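Local coordinates for protein (S)-ureidoglycine--glyoxylate transaminase (PDB 3ISL) that transfers the amino group of (S)-ureidoglycine to glyoxylate in purine catabolism, using pyridoxal 5'-phosphate and yielding oxalurate and glycine, at residues R294-I306 / T366-L380. Sequence-based numbering, arbitrary orientation.
Sequences RHRHHEAALAAGI and TMGYSCRKENVLFVL
Arg294 reaches from helix 294-306 to the turn at Gly368-Cys371. Its CB-CG bond leaves anti to the backbone N (chi1 -173°), and bends at chi2 and chi3 swing the tip across. CD lies at the edge of the His298 ring and 3.8 Å from Cys371 O. NH1 donates twice in the guanidinium plane, to Gly368 O at 2.7 Å and to Cys371 O at 3.0 Å. NH2 pairs with Glu286. Gly368 O also accepts from Cys371 N, which comes from the face opposite to Arg294 NH1.

His295 CE1 sits over the guanidinium, and His295 NE2 accepts from Gly368 N at 2.9 Å. ND1 is bonded to Arg291 O, so both ring nitrogens are held. Cys371 SG lies over the imidazole face, 4.2 Å from its centroid.

In this fold-type I, class-V aminotransferase the turn links strand 361-365 to helix 373-380, with Cys371 centring an inverse gamma turn. That helix runs nearly parallel to helix 294-306 (16°). Met367, just before the turn, comes close to Lys198, the cofactor-binding lysine, not joined to pyridoxal phosphate here.

Arg372 CA, at the N-cap position, makes a CH-pi contact over the His298 ring. His298 ND1 bonds Tyr407 of helix 398-408. Farther along, Leu302 CD1 touches Val379 CG1 and Leu380 CD2, while Ile306 CD1 meets Leu380 CD2 at 3.7 Å.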
ATOM      1  N   ARG A 294     -18.275  19.885  13.309  1.00 17.83           N
ATOM      2  CA  ARG A 294     -17.457  19.482  14.446  1.00 18.08           C
ATOM      3  C   ARG A 294     -15.966  19.874  14.249  1.00 17.39           C
ATOM      4  O   ARG A 294     -15.271  20.234  15.180  1.00 16.71           O
ATOM      5  CB  ARG A 294     -17.647  17.959  14.625  1.00 18.48           C
ATOM      6  CG  ARG A 294     -16.994  17.322  15.876  1.00 20.39           C
ATOM      7  CD  ARG A 294     -15.666  16.687  15.575  1.00 22.33           C
ATOM      8  NE  ARG A 294     -15.813  15.460  14.773  1.00 16.48           N
ATOM      9  CZ  ARG A 294     -14.843  14.598  14.510  1.00 19.35           C
ATOM     10  NH1 ARG A 294     -13.636  14.842  14.951  1.00 14.00           N
ATOM     11  NH2 ARG A 294     -15.104  13.518  13.725  1.00 10.86           N
ATOM     12  N   HIS A 295     -15.466  19.762  13.018  1.00 16.95           N
ATOM     13  CA  HIS A 295     -14.088  20.199  12.716  1.00 16.76           C
ATOM     14  C   HIS A 295     -13.985  21.744  12.903  1.00 17.42           C
ATOM     15  O   HIS A 295     -13.034  22.226  13.479  1.00 17.67           O
ATOM     16  CB  HIS A 295     -13.658  19.736  11.321  1.00 14.85           C
ATOM     17  CG  HIS A 295     -13.244  18.268  11.287  1.00 18.46           C
ATOM     18  ND1 HIS A 295     -14.151  17.226  11.410  1.00 18.02           N
ATOM     19  CD2 HIS A 295     -12.020  17.687  11.187  1.00 12.38           C
ATOM     20  CE1 HIS A 295     -13.498  16.068  11.377  1.00 16.60           C
ATOM     21  NE2 HIS A 295     -12.202  16.328  11.281  1.00 18.57           N
ATOM     22  N   ARG A 296     -14.951  22.487  12.413  1.00 16.68           N
ATOM     23  CA  ARG A 296     -14.988  23.929  12.707  1.00 18.32           C
ATOM     24  C   ARG A 296     -15.042  24.309  14.184  1.00 17.84           C
ATOM     25  O   ARG A 296     -14.351  25.271  14.670  1.00 17.56           O
ATOM     26  CB  ARG A 296     -16.162  24.546  11.986  1.00 18.02           C
ATOM     27  CG  ARG A 296     -15.887  24.605  10.449  1.00 22.03           C
ATOM     28  CD  ARG A 296     -16.869  25.565   9.768  1.00 25.92           C
ATOM     29  NE  ARG A 296     -18.266  25.141   9.970  1.00 29.42           N
ATOM     30  CZ  ARG A 296     -18.907  24.240   9.202  1.00 31.90           C
ATOM     31  NH1 ARG A 296     -18.298  23.626   8.165  1.00 29.99           N
ATOM     32  NH2 ARG A 296     -20.173  23.956   9.469  1.00 30.56           N
ATOM     33  N   HIS A 297     -15.879  23.600  14.931  1.00 17.72           N
ATOM     34  CA  HIS A 297     -15.988  23.905  16.349  1.00 18.61           C
ATOM     35  C   HIS A 297     -14.574  23.851  17.049  1.00 19.92           C
ATOM     36  O   HIS A 297     -14.134  24.805  17.764  1.00 18.22           O
ATOM     37  CB  HIS A 297     -16.991  22.903  16.960  1.00 19.65           C
ATOM     38  CG  HIS A 297     -17.224  23.101  18.426  1.00 22.19           C
ATOM     39  ND1 HIS A 297     -17.242  22.057  19.327  1.00 22.23           N
ATOM     40  CD2 HIS A 297     -17.471  24.226  19.148  1.00 22.95           C
ATOM     41  CE1 HIS A 297     -17.486  22.527  20.534  1.00 20.67           C
ATOM     42  NE2 HIS A 297     -17.583  23.840  20.458  1.00 20.22           N
ATOM     43  N   HIS A 298     -13.845  22.734  16.843  1.00 18.28           N
ATOM     44  CA  HIS A 298     -12.554  22.566  17.494  1.00 18.79           C
ATOM     45  C   HIS A 298     -11.513  23.528  16.940  1.00 18.72           C
ATOM     46  O   HIS A 298     -10.620  23.991  17.674  1.00 19.54           O
ATOM     47  CB  HIS A 298     -12.094  21.100  17.532  1.00 16.92           C
ATOM     48  CG  HIS A 298     -13.044  20.234  18.297  1.00 20.05           C
ATOM     49  ND1 HIS A 298     -13.197  20.306  19.667  1.00 18.46           N
ATOM     50  CD2 HIS A 298     -13.962  19.341  17.869  1.00 20.98           C
ATOM     51  CE1 HIS A 298     -14.144  19.466  20.045  1.00 16.76           C
ATOM     52  NE2 HIS A 298     -14.616  18.866  18.975  1.00 20.70           N
ATOM     53  N   GLU A 299     -11.648  23.856  15.661  1.00 18.06           N
ATOM     54  CA  GLU A 299     -10.783  24.834  15.074  1.00 16.58           C
ATOM     55  C   GLU A 299     -10.949  26.157  15.825  1.00 16.70           C
ATOM     56  O   GLU A 299      -9.943  26.820  16.109  1.00 15.38           O
ATOM     57  CB  GLU A 299     -11.074  24.989  13.565  1.00 16.98           C
ATOM     58  CG  GLU A 299     -10.407  26.245  12.961  1.00 17.98           C
ATOM     59  CD  GLU A 299     -10.896  26.581  11.580  1.00 20.84           C
ATOM     60  OE1 GLU A 299     -12.067  26.202  11.216  1.00 14.77           O
ATOM     61  OE2 GLU A 299     -10.056  27.204  10.866  1.00 17.58           O
ATOM     62  N   ALA A 300     -12.198  26.518  16.153  1.00 16.42           N
ATOM     63  CA  ALA A 300     -12.500  27.789  16.798  1.00 19.05           C
ATOM     64  C   ALA A 300     -11.930  27.828  18.242  1.00 19.45           C
ATOM     65  O   ALA A 300     -11.271  28.790  18.600  1.00 19.68           O
ATOM     66  CB  ALA A 300     -14.008  28.068  16.782  1.00 18.98           C
ATOM     67  N   ALA A 301     -12.141  26.764  19.026  1.00 18.70           N
ATOM     68  CA  ALA A 301     -11.513  26.628  20.320  1.00 18.03           C
ATOM     69  C   ALA A 301      -9.944  26.704  20.290  1.00 18.89           C
ATOM     70  O   ALA A 301      -9.373  27.459  21.070  1.00 17.26           O
ATOM     71  CB  ALA A 301     -11.995  25.313  20.983  1.00 18.98           C
ATOM     72  N   LEU A 302      -9.264  25.900  19.421  1.00 18.43           N
ATOM     73  CA  LEU A 302      -7.812  26.015  19.232  1.00 18.28           C
ATOM     74  C   LEU A 302      -7.373  27.468  18.957  1.00 19.53           C
ATOM     75  O   LEU A 302      -6.466  27.999  19.623  1.00 20.69           O
ATOM     76  CB  LEU A 302      -7.310  25.073  18.122  1.00 17.97           C
ATOM     77  CG  LEU A 302      -5.802  25.128  17.838  1.00 16.70           C
ATOM     78  CD1 LEU A 302      -5.033  24.585  19.052  1.00 18.08           C
ATOM     79  CD2 LEU A 302      -5.400  24.314  16.614  1.00 17.12           C
ATOM     80  N   ALA A 303      -8.050  28.105  17.984  1.00 21.00           N
ATOM     81  CA  ALA A 303      -7.809  29.483  17.577  1.00 20.83           C
ATOM     82  C   ALA A 303      -7.902  30.486  18.721  1.00 20.18           C
ATOM     83  O   ALA A 303      -6.982  31.357  18.887  1.00 19.19           O
ATOM     84  CB  ALA A 303      -8.759  29.884  16.425  1.00 21.38           C
ATOM     85  N   ALA A 304      -8.974  30.384  19.519  1.00 19.71           N
ATOM     86  CA  ALA A 304      -9.088  31.328  20.673  1.00 19.97           C
ATOM     87  C   ALA A 304      -7.974  30.983  21.676  1.00 20.19           C
ATOM     88  O   ALA A 304      -7.384  31.881  22.227  1.00 18.18           O
ATOM     89  CB  ALA A 304     -10.499  31.329  21.329  1.00 18.78           C
ATOM     90  N   GLY A 305      -7.599  29.700  21.829  1.00 18.89           N
ATOM     91  CA  GLY A 305      -6.496  29.415  22.740  1.00 18.79           C
ATOM     92  C   GLY A 305      -5.161  29.984  22.276  1.00 20.59           C
ATOM     93  O   GLY A 305      -4.396  30.614  23.090  1.00 22.50           O
ATOM     94  N   ILE A 306      -4.853  29.804  20.985  1.00 20.48           N
ATOM     95  CA  ILE A 306      -3.565  30.261  20.413  1.00 19.42           C
ATOM     96  C   ILE A 306      -3.486  31.776  20.535  1.00 20.84           C
ATOM     97  O   ILE A 306      -2.435  32.345  20.868  1.00 20.89           O
ATOM     98  CB  ILE A 306      -3.434  29.851  18.928  1.00 19.56           C
ATOM     99  CG1 ILE A 306      -3.215  28.318  18.788  1.00 18.76           C
ATOM    100  CG2 ILE A 306      -2.359  30.681  18.198  1.00 16.95           C
ATOM    101  CD1 ILE A 306      -1.940  27.730  19.602  1.00 19.23           C
ATOM    102  N   THR A 366      -6.065  19.483  13.221  1.00 23.54           N
ATOM    103  CA  THR A 366      -7.230  19.107  14.066  1.00 22.24           C
ATOM    104  C   THR A 366      -8.067  18.286  13.097  1.00 22.35           C
ATOM    105  O   THR A 366      -9.026  18.783  12.570  1.00 24.47           O
ATOM    106  CB  THR A 366      -8.068  20.356  14.566  1.00 22.74           C
ATOM    107  OG1 THR A 366      -8.222  21.284  13.483  1.00 23.93           O
ATOM    108  CG2 THR A 366      -7.379  21.081  15.707  1.00 20.98           C
ATOM    109  N   MET A 367      -7.664  17.044  12.827  1.00 21.37           N
ATOM    110  CA  MET A 367      -8.281  16.206  11.814  1.00 21.31           C
ATOM    111  C   MET A 367      -8.856  14.913  12.400  1.00 21.59           C
ATOM    112  O   MET A 367      -8.151  14.230  13.165  1.00 22.42           O
ATOM    113  CB  MET A 367      -7.186  15.745  10.793  1.00 21.22           C
ATOM    114  CG  MET A 367      -6.537  16.922   9.974  1.00 17.91           C
ATOM    115  SD  MET A 367      -5.106  16.289   9.131  1.00 22.73           S
ATOM    116  CE  MET A 367      -5.044  17.415   7.705  1.00 16.06           C
ATOM    117  N   GLY A 368     -10.075  14.509  11.980  1.00 20.03           N
ATOM    118  CA  GLY A 368     -10.537  13.213  12.329  1.00 20.80           C
ATOM    119  C   GLY A 368     -10.628  12.973  13.829  1.00 21.13           C
ATOM    120  O   GLY A 368     -11.105  13.835  14.597  1.00 22.02           O
ATOM    121  N   TYR A 369     -10.158  11.812  14.268  1.00 19.93           N
ATOM    122  CA  TYR A 369     -10.295  11.426  15.680  1.00 20.72           C
ATOM    123  C   TYR A 369      -9.461  12.343  16.588  1.00 21.50           C
ATOM    124  O   TYR A 369      -9.762  12.480  17.761  1.00 21.87           O
ATOM    125  CB  TYR A 369      -9.840   9.979  15.874  1.00 22.58           C
ATOM    126  CG  TYR A 369     -10.182   9.496  17.275  1.00 23.86           C
ATOM    127  CD1 TYR A 369     -11.533   9.241  17.632  1.00 25.73           C
ATOM    128  CD2 TYR A 369      -9.202   9.358  18.234  1.00 24.70           C
ATOM    129  CE1 TYR A 369     -11.873   8.837  18.900  1.00 27.36           C
ATOM    130  CE2 TYR A 369      -9.541   8.963  19.546  1.00 31.73           C
ATOM    131  CZ  TYR A 369     -10.879   8.724  19.867  1.00 29.20           C
ATOM    132  OH  TYR A 369     -11.209   8.300  21.147  1.00 32.99           O
ATOM    133  N   SER A 370      -8.345  12.874  16.069  1.00 21.17           N
ATOM    134  CA  SER A 370      -7.519  13.898  16.758  1.00 22.68           C
ATOM    135  C   SER A 370      -8.234  15.257  16.979  1.00 22.37           C
ATOM    136  O   SER A 370      -7.818  16.122  17.842  1.00 24.88           O
ATOM    137  CB  SER A 370      -6.252  14.107  15.899  1.00 22.08           C
ATOM    138  OG  SER A 370      -5.294  13.048  16.152  1.00 22.22           O
ATOM    139  N   CYS A 371      -9.302  15.470  16.205  1.00 21.52           N
ATOM    140  CA  CYS A 371     -10.045  16.719  16.271  1.00 22.87           C
ATOM    141  C   CYS A 371     -11.070  16.561  17.400  1.00 23.05           C
ATOM    142  O   CYS A 371     -12.268  16.280  17.146  1.00 22.76           O
ATOM    143  CB  CYS A 371     -10.730  17.002  14.925  1.00 22.64           C
ATOM    144  SG  CYS A 371     -11.568  18.576  14.915  1.00 24.94           S
ATOM    145  N   ARG A 372     -10.599  16.676  18.648  1.00 22.50           N
ATOM    146  CA  ARG A 372     -11.507  16.471  19.769  1.00 24.04           C
ATOM    147  C   ARG A 372     -11.092  17.332  20.925  1.00 24.98           C
ATOM    148  O   ARG A 372      -9.924  17.726  21.049  1.00 26.57           O
ATOM    149  CB  ARG A 372     -11.674  14.976  20.151  1.00 23.00           C
ATOM    150  CG  ARG A 372     -10.472  14.373  20.969  1.00 22.13           C
ATOM    151  CD  ARG A 372     -10.708  12.830  21.136  1.00 22.18           C
ATOM    152  NE  ARG A 372      -9.682  12.256  22.008  1.00 24.66           N
ATOM    153  CZ  ARG A 372      -8.532  11.826  21.537  1.00 26.23           C
ATOM    154  NH1 ARG A 372      -8.341  11.910  20.215  1.00 25.94           N
ATOM    155  NH2 ARG A 372      -7.619  11.252  22.338  1.00 24.42           N
ATOM    156  N   LYS A 373     -12.064  17.677  21.771  1.00 27.65           N
ATOM    157  CA  LYS A 373     -11.786  18.680  22.800  1.00 27.19           C
ATOM    158  C   LYS A 373     -10.629  18.344  23.723  1.00 26.21           C
ATOM    159  O   LYS A 373      -9.860  19.232  24.062  1.00 27.19           O
ATOM    160  CB  LYS A 373     -13.014  18.943  23.614  1.00 29.67           C
ATOM    161  CG  LYS A 373     -13.268  17.956  24.757  1.00 34.84           C
ATOM    162  CD  LYS A 373     -14.683  18.268  25.381  1.00 38.53           C
ATOM    163  CE  LYS A 373     -14.619  19.648  25.979  1.00 40.63           C
ATOM    164  NZ  LYS A 373     -13.279  20.161  25.465  1.00 41.43           N
ATOM    165  N   GLU A 374     -10.451  17.071  24.083  1.00 25.65           N
ATOM    166  CA  GLU A 374      -9.357  16.675  24.971  1.00 25.99           C
ATOM    167  C   GLU A 374      -7.962  17.005  24.370  1.00 25.83           C
ATOM    168  O   GLU A 374      -7.042  17.476  25.093  1.00 26.38           O
ATOM    169  CB  GLU A 374      -9.434  15.160  25.334  1.00 25.28           C
ATOM    170  CG  GLU A 374     -10.706  14.799  26.171  1.00 27.75           C
ATOM    171  CD  GLU A 374     -11.885  14.352  25.283  1.00 25.31           C
ATOM    172  OE1 GLU A 374     -11.957  14.682  24.069  1.00 21.74           O
ATOM    173  OE2 GLU A 374     -12.741  13.648  25.804  1.00 29.24           O
ATOM    174  N   ASN A 375      -7.822  16.743  23.068  1.00 24.94           N
ATOM    175  CA  ASN A 375      -6.554  16.940  22.339  1.00 25.21           C
ATOM    176  C   ASN A 375      -6.332  18.456  22.128  1.00 25.62           C
ATOM    177  O   ASN A 375      -5.211  18.990  22.269  1.00 27.29           O
ATOM    178  CB  ASN A 375      -6.597  16.258  20.968  1.00 24.13           C
ATOM    179  CG  ASN A 375      -6.094  14.912  20.981  1.00 24.92           C
ATOM    180  OD1 ASN A 375      -5.632  14.387  19.931  1.00 26.61           O
ATOM    181  ND2 ASN A 375      -6.139  14.281  22.141  1.00 17.45           N
ATOM    182  N   VAL A 376      -7.415  19.168  21.822  1.00 25.09           N
ATOM    183  CA  VAL A 376      -7.283  20.590  21.674  1.00 23.37           C
ATOM    184  C   VAL A 376      -6.846  21.223  22.993  1.00 24.49           C
ATOM    185  O   VAL A 376      -5.952  22.025  23.037  1.00 23.98           O
ATOM    186  CB  VAL A 376      -8.590  21.214  21.169  1.00 24.73           C
ATOM    187  CG1 VAL A 376      -8.557  22.696  21.452  1.00 20.58           C
ATOM    188  CG2 VAL A 376      -8.682  20.978  19.655  1.00 22.38           C
ATOM    189  N   LEU A 377      -7.460  20.833  24.098  1.00 25.44           N
ATOM    190  CA  LEU A 377      -7.007  21.324  25.415  1.00 25.08           C
ATOM    191  C   LEU A 377      -5.550  20.920  25.745  1.00 25.61           C
ATOM    192  O   LEU A 377      -4.764  21.747  26.224  1.00 26.53           O
ATOM    193  CB  LEU A 377      -7.968  20.826  26.506  1.00 24.27           C
ATOM    194  CG  LEU A 377      -9.211  21.616  26.949  1.00 27.98           C
ATOM    195  CD1 LEU A 377      -9.525  22.940  26.290  1.00 24.79           C
ATOM    196  CD2 LEU A 377     -10.467  20.802  27.233  1.00 23.79           C
ATOM    197  N   PHE A 378      -5.172  19.669  25.499  1.00 25.15           N
ATOM    198  CA  PHE A 378      -3.820  19.225  25.874  1.00 26.48           C
ATOM    199  C   PHE A 378      -2.740  19.869  25.020  1.00 26.07           C
ATOM    200  O   PHE A 378      -1.651  20.181  25.519  1.00 27.00           O
ATOM    201  CB  PHE A 378      -3.747  17.688  25.810  1.00 27.35           C
ATOM    202  CG  PHE A 378      -2.499  17.048  26.465  1.00 32.37           C
ATOM    203  CD1 PHE A 378      -1.802  17.647  27.526  1.00 35.09           C
ATOM    204  CD2 PHE A 378      -2.063  15.764  26.034  1.00 35.75           C
ATOM    205  CE1 PHE A 378      -0.673  16.982  28.106  1.00 36.82           C
ATOM    206  CE2 PHE A 378      -0.944  15.110  26.634  1.00 35.25           C
ATOM    207  CZ  PHE A 378      -0.269  15.727  27.652  1.00 34.42           C
ATOM    208  N   VAL A 379      -3.012  20.069  23.735  1.00 25.57           N
ATOM    209  CA  VAL A 379      -2.003  20.647  22.877  1.00 25.75           C
ATOM    210  C   VAL A 379      -1.739  22.106  23.303  1.00 25.70           C
ATOM    211  O   VAL A 379      -0.577  22.585  23.260  1.00 23.16           O
ATOM    212  CB  VAL A 379      -2.342  20.522  21.354  1.00 26.42           C
ATOM    213  CG1 VAL A 379      -3.404  21.572  20.962  1.00 27.16           C
ATOM    214  CG2 VAL A 379      -1.046  20.707  20.493  1.00 25.68           C
ATOM    215  N   LEU A 380      -2.789  22.819  23.731  1.00 26.98           N
ATOM    216  CA  LEU A 380      -2.583  24.234  24.193  1.00 27.62           C
ATOM    217  C   LEU A 380      -1.842  24.223  25.536  1.00 26.78           C
ATOM    218  O   LEU A 380      -0.947  25.055  25.774  1.00 27.58           O
ATOM    219  CB  LEU A 380      -3.897  25.007  24.345  1.00 27.06           C
ATOM    220  CG  LEU A 380      -4.707  25.208  23.064  1.00 27.25           C
ATOM    221  CD1 LEU A 380      -6.127  25.515  23.459  1.00 25.09           C
ATOM    222  CD2 LEU A 380      -4.098  26.362  22.271  1.00 24.92           C
TER
HETATM  223  O   HOH W   1     -10.596  21.325  12.619  1.00 21.64           O